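Local coordinates for Lin1840 protein (Listeria innocua serovar 6a, PDB 4ZOC) that probably hydrolyses terminal, non-reducing beta-D-glucosyl residues, releasing beta-D-glucose, as a family 3 glycoside hydrolase involved in beta-1,2-glucan metabolism, at residues 28-33 and 55-60; 162-167 and 661-666; 429-434 and 455-460. The protein carries 2 engineered substitutions. All blocks are in the same frame, centred on the assembly; numbering follows the deposited sequence.

Interaction 1 of 3, residues 28-33 and 55-60; sequences FLFKGT and ENAGSV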
loop_
_atom_site.group_PDB
_atom_site.type_symbol
_atom_site.label_atom_id
_atom_site.label_comp_id
_atom_site.label_asym_id
_atom_site.label_seq_id
_atom_site.Cartn_x
_atom_site.Cartn_y
_atom_site.Cartn_z
ATOM N N PHE A 28 16.238 22.938 28.742
ATOM C CA PHE A 28 17.436 23.817 28.789
ATOM C C PHE A 28 17.193 25.181 28.147
ATOM O O PHE A 28 18.088 26.032 28.121
ATOM C CB PHE A 28 18.660 23.122 28.142
ATOM C CG PHE A 28 18.391 22.512 26.825
ATOM C CD1 PHE A 28 18.461 23.284 25.699
ATOM C CD2 PHE A 28 18.118 21.142 26.706
ATOM C CE1 PHE A 28 18.211 22.710 24.454
ATOM C CE2 PHE A 28 17.847 20.580 25.452
ATOM C CZ PHE A 28 17.909 21.370 24.356
ATOM N N LEU A 29 15.978 25.400 27.657
ATOM C CA LEU A 29 15.505 26.746 27.265
ATOM C C LEU A 29 14.954 27.565 28.449
ATOM O O LEU A 29 14.617 28.716 28.298
ATOM C CB LEU A 29 14.490 26.699 26.128
ATOM C CG LEU A 29 15.063 25.977 24.918
ATOM C CD1 LEU A 29 14.050 25.595 23.879
ATOM C CD2 LEU A 29 16.147 26.831 24.276
ATOM N N PHE A 30 14.942 26.995 29.630
ATOM C CA PHE A 30 14.421 27.673 30.775
ATOM C C PHE A 30 15.571 28.001 31.714
ATOM O O PHE A 30 16.470 27.211 31.922
ATOM C CB PHE A 30 13.385 26.813 31.517
ATOM C CG PHE A 30 12.131 26.566 30.767
ATOM C CD1 PHE A 30 12.042 25.508 29.913
ATOM C CD2 PHE A 30 11.016 27.361 30.945
ATOM C CE1 PHE A 30 10.832 25.251 29.233
ATOM C CE2 PHE A 30 9.826 27.120 30.256
ATOM C CZ PHE A 30 9.740 26.045 29.413
ATOM N N LYS A 31 15.479 29.137 32.370
ATOM C CA LYS A 31 16.307 29.388 33.499
ATOM C C LYS A 31 16.114 28.290 34.583
ATOM O O LYS A 31 14.982 27.760 34.832
ATOM C CB LYS A 31 15.923 30.756 34.075
ATOM C CG LYS A 31 16.675 31.154 35.332
ATOM C CD LYS A 31 16.184 32.549 35.729
ATOM C CE LYS A 31 16.678 32.951 37.106
ATOM N NZ LYS A 31 18.146 33.094 37.042
ATOM N N GLY A 32 17.212 27.947 35.255
ATOM C CA GLY A 32 17.096 27.012 36.386
ATOM C C GLY A 32 17.293 25.542 36.002
ATOM O O GLY A 32 17.307 24.645 36.870
ATOM N N THR A 33 17.477 25.279 34.721
ATOM C CA THR A 33 17.801 23.935 34.273
ATOM C C THR A 33 19.117 23.447 34.888
ATOM O O THR A 33 19.994 24.242 35.242
ATOM C CB THR A 33 17.898 23.864 32.723
ATOM O OG1 THR A 33 18.047 22.499 32.351
ATOM C CG2 THR A 33 19.104 24.670 32.174
ATOM N N GLU A 55 9.362 32.728 30.347
ATOM C CA GLU A 55 8.791 32.910 31.650
ATOM C C GLU A 55 7.301 32.716 31.613
ATOM O O GLU A 55 6.676 32.652 32.659
ATOM C CB GLU A 55 9.101 34.295 32.176
ATOM C CG GLU A 55 10.625 34.460 32.378
ATOM C CD GLU A 55 11.017 35.829 32.824
ATOM O OE1 GLU A 55 12.196 35.969 33.065
ATOM O OE2 GLU A 55 10.148 36.739 32.912
ATOM N N ASN A 56 6.720 32.638 30.403
ATOM C CA ASN A 56 5.268 32.390 30.242
ATOM C C ASN A 56 4.875 31.114 29.423
ATOM O O ASN A 56 3.701 30.853 29.212
ATOM C CB ASN A 56 4.599 33.620 29.632
ATOM C CG ASN A 56 4.722 34.792 30.563
ATOM O OD1 ASN A 56 4.113 34.818 31.639
ATOM N ND2 ASN A 56 5.599 35.643 30.237
ATOM N N ALA A 57 5.856 30.331 29.053
ATOM C CA ALA A 57 5.591 29.058 28.360
ATOM C C ALA A 57 4.768 28.104 29.153
ATOM O O ALA A 57 4.813 28.072 30.381
ATOM C CB ALA A 57 6.924 28.420 27.966
ATOM N N GLY A 58 3.938 27.297 28.460
ATOM C CA GLY A 58 2.982 26.443 29.172
ATOM C C GLY A 58 3.594 25.175 29.679
ATOM O O GLY A 58 3.183 24.625 30.726
ATOM N N SER A 59 4.599 24.684 28.971
ATOM C CA SER A 59 5.055 23.332 29.303
ATOM C C SER A 59 6.516 23.083 28.940
ATOM O O SER A 59 7.027 23.674 28.034
ATOM C CB SER A 59 4.073 22.335 28.545
ATOM O OG SER A 59 4.472 20.974 28.721
ATOM N N VAL A 60 7.136 22.133 29.650
ATOM C CA VAL A 60 8.389 21.540 29.372
ATOM C C VAL A 60 8.234 20.148 28.829
ATOM O O VAL A 60 7.431 19.392 29.352
ATOM C CB VAL A 60 9.162 21.406 30.699
ATOM C CG1 VAL A 60 10.516 20.762 30.471
ATOM C CG2 VAL A 60 9.369 22.787 31.281
#
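Ser-59 OG is held by two hydrogen bonds, to Val-87 O of strand 87-90 and Gln-24 NE2 of strand 23-25, while the carbonyl O of the same serine looks at the aromatic ring of Phe-30. That carbonyl lies at the edge of the ring, near its plane, with Ser-59 O 3.9 Å from Phe-30 CZ. The rest of the contact is apolar and involves one branch of Val-60 and the methyl CB of Ala-57. Val-60 CG2 approaches the ring obliquely, as near as 3.5 Å to Phe-30 CE1 and 3.8 Å from Phe-30 CZ. It is the valine methyl beside the backbone N, since CG1 takes the place anti to that N (chi1 179°). Ala-57 CB also comes in obliquely, 3.9 Å from Phe-30 CE2.

These residues belong to the first beta-alpha-beta unit of the TIM barrel: residues 28-33 follow strand 23-25, and residues 55-60 lead into the adjacent parallel strand 59-61. Phe-30 therefore spans from the loop leaving one strand to the chain entering the next. Its CG lies beside the backbone N (chi1 -67°), which directs the ring toward residues 57-60. Ile-72 of helix 66-79 and Leu-86 add to its apolar surroundings. A type II turn from Phe-30 to Thr-33 then reverses the chain, with Gly-32 at positive phi (92°). At the far end of this turn, Thr-33 OG1 bonds to Asp-68 OD1 and Lys-35 O.

Interaction 2 of 3, residues 162-167 and 661-666; sequences SELGKA and KAFEKV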
loop_
_atom_site.group_PDB
_atom_site.type_symbol
_atom_site.label_atom_id
_atom_site.label_comp_id
_atom_site.label_asym_id
_atom_site.label_seq_id
_atom_site.Cartn_x
_atom_site.Cartn_y
_atom_site.Cartn_z
ATOM N N SER A 162 -6.989 -1.850 21.010
ATOM C CA SER A 162 -7.947 -1.121 21.867
ATOM C C SER A 162 -7.874 -1.602 23.338
ATOM O O SER A 162 -7.789 -0.774 24.252
ATOM C CB SER A 162 -9.384 -1.271 21.342
ATOM O OG SER A 162 -9.591 -0.650 20.063
ATOM N N GLU A 163 -7.846 -2.923 23.538
ATOM C CA GLU A 163 -7.882 -3.561 24.898
ATOM C C GLU A 163 -6.588 -3.245 25.631
ATOM O O GLU A 163 -6.602 -2.813 26.786
ATOM C CB GLU A 163 -8.173 -5.020 24.809
ATOM C CG GLU A 163 -9.597 -5.308 24.284
ATOM C CD GLU A 163 -10.625 -4.924 25.301
ATOM O OE1 GLU A 163 -10.636 -5.525 26.342
ATOM O OE2 GLU A 163 -11.411 -3.980 25.099
ATOM N N LEU A 164 -5.470 -3.373 24.939
ATOM C CA LEU A 164 -4.185 -3.048 25.577
ATOM C C LEU A 164 -3.933 -1.535 25.804
ATOM O O LEU A 164 -3.304 -1.117 26.819
ATOM C CB LEU A 164 -3.055 -3.704 24.826
ATOM C CG LEU A 164 -3.199 -5.244 24.700
ATOM C CD1 LEU A 164 -1.903 -5.721 24.032
ATOM C CD2 LEU A 164 -3.373 -5.996 25.990
ATOM N N GLY A 165 -4.461 -0.704 24.923
ATOM C CA GLY A 165 -4.408 0.717 25.139
ATOM C C GLY A 165 -5.163 1.116 26.386
ATOM O O GLY A 165 -4.671 1.928 27.167
ATOM N N LYS A 166 -6.359 0.579 26.556
ATOM C CA LYS A 166 -7.110 0.825 27.756
ATOM C C LYS A 166 -6.349 0.363 29.008
ATOM O O LYS A 166 -6.295 1.091 30.019
ATOM C CB LYS A 166 -8.484 0.191 27.756
ATOM C CG LYS A 166 -9.389 0.814 26.782
ATOM C CD LYS A 166 -10.800 0.255 26.866
ATOM C CE LYS A 166 -10.847 -1.098 26.308
ATOM N NZ LYS A 166 -12.221 -1.648 26.530
ATOM N N ALA A 167 -5.733 -0.826 28.945
ATOM C CA ALA A 167 -4.906 -1.255 30.048
ATOM C C ALA A 167 -3.748 -0.310 30.360
ATOM O O ALA A 167 -3.482 -0.064 31.547
ATOM C CB ALA A 167 -4.438 -2.680 29.816
ATOM N N LYS A 661 -12.382 -10.732 18.591
ATOM C CA LYS A 661 -13.364 -10.031 19.401
ATOM C C LYS A 661 -13.309 -10.407 20.884
ATOM O O LYS A 661 -14.024 -9.774 21.676
ATOM C CB LYS A 661 -14.772 -10.315 18.884
ATOM C CG LYS A 661 -15.080 -9.843 17.477
ATOM C CD LYS A 661 -15.017 -8.410 17.285
ATOM C CE LYS A 661 -15.457 -8.084 15.845
ATOM N NZ LYS A 661 -15.283 -6.623 15.716
ATOM N N ALA A 662 -12.434 -11.360 21.272
ATOM C CA ALA A 662 -12.203 -11.677 22.637
ATOM C C ALA A 662 -10.946 -12.473 22.738
ATOM O O ALA A 662 -10.565 -13.206 21.831
ATOM C CB ALA A 662 -13.403 -12.452 23.284
ATOM N N PHE A 663 -10.289 -12.325 23.867
ATOM C CA PHE A 663 -9.110 -13.161 24.178
ATOM C C PHE A 663 -8.884 -13.210 25.686
ATOM O O PHE A 663 -9.214 -12.234 26.389
ATOM C CB PHE A 663 -7.853 -12.616 23.455
ATOM C CG PHE A 663 -7.431 -11.238 23.919
ATOM C CD1 PHE A 663 -7.929 -10.123 23.321
ATOM C CD2 PHE A 663 -6.522 -11.088 24.962
ATOM C CE1 PHE A 663 -7.521 -8.890 23.723
ATOM C CE2 PHE A 663 -6.125 -9.826 25.361
ATOM C CZ PHE A 663 -6.630 -8.712 24.749
ATOM N N GLU A 664 -8.325 -14.311 26.184
ATOM C CA GLU A 664 -7.930 -14.460 27.587
ATOM C C GLU A 664 -6.784 -15.455 27.649
ATOM O O GLU A 664 -6.784 -16.541 27.019
ATOM C CB GLU A 664 -9.072 -15.012 28.505
ATOM C CG GLU A 664 -8.636 -15.073 29.949
ATOM C CD GLU A 664 -9.692 -15.466 30.956
ATOM O OE1 GLU A 664 -10.901 -15.258 30.708
ATOM O OE2 GLU A 664 -9.300 -15.980 32.041
ATOM N N LYS A 665 -5.776 -15.072 28.358
ATOM C CA LYS A 665 -4.628 -15.918 28.594
ATOM C C LYS A 665 -4.849 -16.716 29.885
ATOM O O LYS A 665 -5.149 -16.144 30.932
ATOM C CB LYS A 665 -3.352 -15.086 28.698
ATOM C CG LYS A 665 -2.097 -15.894 28.741
ATOM C CD LYS A 665 -0.942 -14.900 28.586
ATOM C CE LYS A 665 0.182 -15.459 27.861
ATOM N NZ LYS A 665 1.275 -14.459 27.738
ATOM N N VAL A 666 -4.728 -18.029 29.785
ATOM C CA VAL A 666 -5.189 -18.905 30.886
ATOM C C VAL A 666 -4.006 -19.722 31.353
ATOM O O VAL A 666 -3.379 -20.362 30.576
ATOM C CB VAL A 666 -6.361 -19.831 30.447
ATOM C CG1 VAL A 666 -6.914 -20.602 31.620
ATOM C CG2 VAL A 666 -7.527 -19.052 29.838
#
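The helix that carries Glu-163 and Leu-164 keeps its backbone well away from the strand of Phe-663: the nearest CA atoms, those of Glu-163 and Ala-662, are 9.5 Å apart. Side chains bridge the distance, joining helix 158-173 of the TIM-barrel domain to strand 659-668, an outermost strand of a sheet in the fibronectin type III-like domain. Just before Phe-663, a classic beta bulge sets Lys-661 and Ala-662 both opposite Val-644.

Phe-663 holds its CG between the backbone N and the carbonyl carbon (chi1 64°), and the ring reaches the helix with its far end. Glu-163 CB lies at the ring edge, 4.0 Å from Phe-663 CZ. Leu-164 CD2 approaches obliquely, 4.4 Å from Phe-663 CZ.

Arg-112 ties the two sides together: NE pairs with Glu-163 OE1, NH1 bonds to Phe-663 O, and the guanidinium makes a cation-pi contact with the Phe-663 ring. Glu-163 is bent at chi2, and its carboxylate plane stands 78° from the ring plane. One helical turn on, Lys-166 NZ completes a salt bridge to Glu-163 OE2 at 2.9 Å, from the syn side and 31° out of the carboxylate plane.

Interaction 3 of 3, residues 429-434 and 455-460; sequences FETVEV and QNMDVV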
loop_
_atom_site.group_PDB
_atom_site.type_symbol
_atom_site.label_atom_id
_atom_site.label_comp_id
_atom_site.label_asym_id
_atom_site.label_seq_id
_atom_site.Cartn_x
_atom_site.Cartn_y
_atom_site.Cartn_z
ATOM N N PHE A 429 23.067 -21.531 33.493
ATOM C CA PHE A 429 23.857 -22.621 32.850
ATOM C C PHE A 429 25.356 -22.590 33.266
ATOM O O PHE A 429 26.054 -21.639 33.078
ATOM C CB PHE A 429 23.706 -22.500 31.303
ATOM C CG PHE A 429 22.290 -22.629 30.820
ATOM C CD1 PHE A 429 21.721 -23.866 30.620
ATOM C CD2 PHE A 429 21.555 -21.519 30.517
ATOM C CE1 PHE A 429 20.375 -24.005 30.199
ATOM C CE2 PHE A 429 20.227 -21.619 30.141
ATOM C CZ PHE A 429 19.644 -22.856 29.944
ATOM N N GLU A 430 25.867 -23.717 33.782
ATOM C CA GLU A 430 27.262 -23.773 34.295
ATOM C C GLU A 430 28.306 -23.671 33.191
ATOM O O GLU A 430 29.346 -23.055 33.390
ATOM C CB GLU A 430 27.524 -25.014 35.169
ATOM C CG GLU A 430 26.709 -26.240 34.790
ATOM C CD GLU A 430 27.069 -27.525 35.561
ATOM O OE1 GLU A 430 26.239 -28.467 35.494
ATOM O OE2 GLU A 430 28.145 -27.584 36.218
ATOM N N THR A 431 27.980 -24.217 32.008
ATOM C CA THR A 431 28.905 -24.261 30.913
ATOM C C THR A 431 28.411 -23.480 29.682
ATOM O O THR A 431 27.468 -23.892 28.987
ATOM C CB THR A 431 29.148 -25.712 30.514
ATOM O OG1 THR A 431 29.473 -26.430 31.706
ATOM C CG2 THR A 431 30.303 -25.771 29.476
ATOM N N VAL A 432 29.036 -22.315 29.479
ATOM C CA VAL A 432 28.768 -21.461 28.338
ATOM C C VAL A 432 30.097 -20.998 27.773
ATOM O O VAL A 432 30.991 -20.526 28.486
ATOM C CB VAL A 432 27.875 -20.241 28.672
ATOM C CG1 VAL A 432 27.479 -19.495 27.422
ATOM C CG2 VAL A 432 26.641 -20.618 29.461
ATOM N N GLU A 433 30.275 -21.219 26.467
ATOM C CA GLU A 433 31.385 -20.651 25.740
ATOM C C GLU A 433 30.810 -19.670 24.731
ATOM O O GLU A 433 29.958 -20.036 23.963
ATOM C CB GLU A 433 32.047 -21.765 24.998
ATOM C CG GLU A 433 33.475 -21.558 24.658
ATOM C CD GLU A 433 34.179 -22.924 24.490
ATOM O OE1 GLU A 433 34.627 -23.189 23.416
ATOM O OE2 GLU A 433 34.320 -23.718 25.441
ATOM N N VAL A 434 31.383 -18.483 24.678
ATOM C CA VAL A 434 30.785 -17.368 23.996
ATOM C C VAL A 434 31.666 -16.922 22.883
ATOM O O VAL A 434 32.847 -16.780 23.065
ATOM C CB VAL A 434 30.614 -16.204 24.987
ATOM C CG1 VAL A 434 30.125 -14.982 24.217
ATOM C CG2 VAL A 434 29.629 -16.624 26.047
ATOM N N GLN A 455 32.245 -27.019 18.487
ATOM C CA GLN A 455 32.921 -28.347 18.699
ATOM C C GLN A 455 32.993 -28.762 20.136
ATOM O O GLN A 455 32.687 -29.903 20.461
ATOM C CB GLN A 455 34.336 -28.355 18.103
ATOM C CG GLN A 455 34.372 -28.890 16.689
ATOM C CD GLN A 455 35.675 -28.602 15.914
ATOM O OE1 GLN A 455 35.731 -28.757 14.684
ATOM N NE2 GLN A 455 36.709 -28.179 16.622
ATOM N N ASN A 456 33.406 -27.825 20.985
ATOM C CA ASN A 456 33.485 -27.972 22.428
ATOM C C ASN A 456 32.191 -28.213 23.149
ATOM O O ASN A 456 32.108 -29.051 24.070
ATOM C CB ASN A 456 34.161 -26.722 23.052
ATOM C CG ASN A 456 35.641 -26.575 22.661
ATOM O OD1 ASN A 456 36.295 -27.541 22.266
ATOM N ND2 ASN A 456 36.190 -25.364 22.829
ATOM N N MET A 457 31.150 -27.504 22.748
ATOM C CA MET A 457 29.835 -27.589 23.392
ATOM C C MET A 457 28.857 -28.573 22.764
ATOM O O MET A 457 29.213 -29.316 21.863
ATOM C CB MET A 457 29.265 -26.174 23.254
ATOM C CG MET A 457 30.117 -25.186 24.041
ATOM S SD MET A 457 30.184 -25.287 25.831
ATOM C CE MET A 457 31.678 -26.264 26.091
ATOM N N ASP A 458 27.625 -28.627 23.286
ATOM C CA ASP A 458 26.637 -29.586 22.805
ATOM C C ASP A 458 25.464 -28.982 22.007
ATOM O O ASP A 458 24.878 -29.677 21.185
ATOM C CB ASP A 458 26.058 -30.365 23.969
ATOM C CG ASP A 458 27.104 -31.299 24.618
ATOM O OD1 ASP A 458 28.073 -31.711 23.938
ATOM O OD2 ASP A 458 26.999 -31.511 25.812
ATOM N N VAL A 459 25.064 -27.761 22.347
ATOM C CA VAL A 459 23.958 -27.047 21.657
ATOM C C VAL A 459 24.425 -25.614 21.438
ATOM O O VAL A 459 25.330 -25.070 22.160
ATOM C CB VAL A 459 22.656 -27.024 22.480
ATOM C CG1 VAL A 459 22.187 -28.439 22.788
ATOM C CG2 VAL A 459 22.882 -26.292 23.764
ATOM N N VAL A 460 23.826 -24.965 20.441
ATOM C CA VAL A 460 24.223 -23.647 20.071
ATOM C C VAL A 460 23.043 -22.766 20.310
ATOM O O VAL A 460 21.932 -23.087 19.920
ATOM C CB VAL A 460 24.592 -23.553 18.606
ATOM C CG1 VAL A 460 25.068 -22.166 18.204
ATOM C CG2 VAL A 460 25.616 -24.637 18.222
#
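The carboxylate of Glu-433 and the amide of Asn-456 are turned 69° against each other, and a single straight hydrogen bond joins them. Asn-456 ND2 donates it to Glu-433 OE1 at 2.7 Å with an N-H...O angle of 170°, and that oxygen accepts through its syn lone pair. The acceptor departs little from the amide plane. Above the carboxylate plane, on one side, stands the methyl CE of Met-457, 3.7 Å from Glu-433 OE2.

The setting is a beta-alpha-beta crossover in the family 3 C-terminal domain: parallel strands 432-436 and 459-465 of one sheet, connected through helix 444-456. Strand 393-397 lies between the two strands, so the connection passes over a neighbour. Asn-456 closes the helix and Met-457 is the first residue to leave helical angles, which places the contact where the crossover turns back toward the sheet.

Met-457 reaches across to the edge strand by bending at chi2 and chi3. Its CG packs 4.0 Å from Glu-433 CB, the two side chains crossing at a slant; the glutamate, extended beyond CG, carries its carboxylate out to the end of the helix. Met-457 also touches Ala-394 of the intervening strand. Thr-431 directs CG2 anti to the backbone N (chi1 -51° for OG1), and this methyl lies 3.7 Å from both Met-457 SD and Met-457 CE.

The three contacts are separate and occupy different parts of the fold. Interaction 1 lies within the barrel domain and interaction 3 within the C-terminal domain, their centres 55 Å apart. Interaction 2 joins the barrel to the fibronectin type III-like domain, its centre 40 Å from each of the others; its nearest atoms are about 21 Å from interaction 1 and about 20 Å from interaction 3. Along the chain, interaction 3 is nested in the loop that interaction 2 closes, whereas interaction 1 is complete before either opens. Interaction 1 comes within about 13 Å of a bound beta-D-glucopyranose, measured from the Val-60 side chain, yet all three lie away from the sugar-binding and magnesium sites.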